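Local structure of protein Rv1364c/MT1410 (Mycobacterium tuberculosis, 3KE6) at residues 105-110 with 162-167. The protein probably acts in sigma-factor regulation, joining a manganese-binding PP2C-type phosphatase domain of the RsbU kind to an RsbW-like serine kinase (anti-sigma factor) domain. Numbering follows the deposited sequence.
Sequences EAVDRF and GPLGSG
D108 reaches from its helix to the backbone of the loop 162-167, where its OD1 accepts a hydrogen bond of 2.7 Å from G165 N. The bond is nearly straight, 166° at the hydrogen, and the N-H meets OD1 almost head-on along the C-O bond. Aspartate suits the place: with CG anti to its own backbone N (chi1 -173°), the side chain brings OD1 to the loop, and as a short acid it supplies an acceptor close to the helix. OD1 also lies 3.4 Å from L164 CA, the alpha carbon just before the amide it binds. Beside this polar link, V107 CG1 meets L164 CD2 at 4.1 Å, a light apolar contact between two buried branched side chains. Within the loop, P163 to S166 form a turn close to type II, with glycine at its third position, where a positive phi (71°) is easy; S166 OG donates to P163 O at 2.7 Å across it. Further out, G165 O accepts a hydrogen bond from K118 NZ, and L164 pairs through its backbone with S119 and A120. The L164 side chain lies among V107 of helix 100-110, L86 of helix 77-95 and M122 of strand 121-128, joining the loop before strand 173-176 to the helical layer of the PP2C-like (RsbU) domain.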
# COMPACT_ATOMS: atom_id res chain seq x y z
N GLU A 105 18.81 0.62 12.05
CA GLU A 105 19.79 0.74 13.13
C GLU A 105 19.18 1.18 14.46
O GLU A 105 19.69 0.82 15.53
CB GLU A 105 20.91 1.72 12.73
CG GLU A 105 21.85 1.20 11.64
CD GLU A 105 22.92 2.19 11.25
OE1 GLU A 105 22.77 3.41 11.53
OE2 GLU A 105 23.93 1.74 10.66
N ALA A 106 18.11 1.99 14.38
CA ALA A 106 17.39 2.41 15.58
C ALA A 106 16.73 1.19 16.20
O ALA A 106 16.72 1.02 17.43
CB ALA A 106 16.34 3.47 15.25
N VAL A 107 16.21 0.32 15.34
CA VAL A 107 15.48 -0.85 15.76
C VAL A 107 16.43 -1.85 16.36
O VAL A 107 16.14 -2.45 17.38
CB VAL A 107 14.74 -1.50 14.57
CG1 VAL A 107 14.08 -2.80 15.00
CG2 VAL A 107 13.71 -0.52 13.96
N ASP A 108 17.58 -2.02 15.71
CA ASP A 108 18.56 -2.97 16.16
C ASP A 108 19.06 -2.60 17.56
O ASP A 108 19.27 -3.47 18.40
CB ASP A 108 19.72 -3.03 15.16
CG ASP A 108 20.72 -4.15 15.47
OD1 ASP A 108 20.31 -5.31 15.70
OD2 ASP A 108 21.94 -3.88 15.46
N ARG A 109 19.25 -1.31 17.79
CA ARG A 109 19.65 -0.86 19.11
C ARG A 109 18.49 -1.03 20.11
O ARG A 109 18.73 -1.34 21.28
CB ARG A 109 20.15 0.60 19.06
CG ARG A 109 21.55 0.75 18.42
CD ARG A 109 22.18 2.14 18.69
NE ARG A 109 21.29 3.22 18.27
CZ ARG A 109 21.15 3.67 17.02
NH1 ARG A 109 20.27 4.63 16.76
NH2 ARG A 109 21.88 3.16 16.03
N PHE A 110 17.26 -0.84 19.65
CA PHE A 110 16.07 -1.03 20.49
C PHE A 110 15.88 -2.48 20.94
O PHE A 110 15.42 -2.73 22.05
CB PHE A 110 14.81 -0.57 19.73
CG PHE A 110 13.52 -0.73 20.51
CD1 PHE A 110 13.41 -0.26 21.79
CD2 PHE A 110 12.41 -1.32 19.92
CE1 PHE A 110 12.21 -0.39 22.49
CE2 PHE A 110 11.22 -1.46 20.62
CZ PHE A 110 11.12 -0.99 21.90
N GLY A 162 22.53 -8.88 8.15
CA GLY A 162 22.11 -10.05 8.93
C GLY A 162 20.96 -9.64 9.84
O GLY A 162 20.54 -8.48 9.83
N PRO A 163 20.45 -10.57 10.65
CA PRO A 163 19.27 -10.27 11.47
C PRO A 163 19.59 -9.32 12.61
O PRO A 163 20.75 -8.95 12.80
CB PRO A 163 18.87 -11.63 12.02
CG PRO A 163 20.13 -12.43 12.02
CD PRO A 163 20.94 -11.95 10.86
N LEU A 164 18.56 -8.91 13.35
CA LEU A 164 18.76 -8.12 14.57
C LEU A 164 19.71 -8.80 15.55
O LEU A 164 19.62 -10.00 15.79
CB LEU A 164 17.44 -7.89 15.29
CG LEU A 164 16.66 -6.64 14.91
CD1 LEU A 164 16.58 -6.49 13.41
CD2 LEU A 164 15.28 -6.70 15.54
N GLY A 165 20.61 -8.00 16.13
CA GLY A 165 21.56 -8.48 17.10
C GLY A 165 22.62 -9.34 16.45
O GLY A 165 23.00 -10.38 16.99
N SER A 166 23.09 -8.92 15.27
CA SER A 166 24.14 -9.65 14.58
C SER A 166 25.41 -8.82 14.40
O SER A 166 26.42 -9.35 13.94
CB SER A 166 23.65 -10.12 13.21
OG SER A 166 23.39 -9.02 12.36
N GLY A 167 25.38 -7.53 14.75
CA GLY A 167 26.54 -6.65 14.59
C GLY A 167 27.08 -6.54 13.16
O GLY A 167 28.19 -6.06 12.94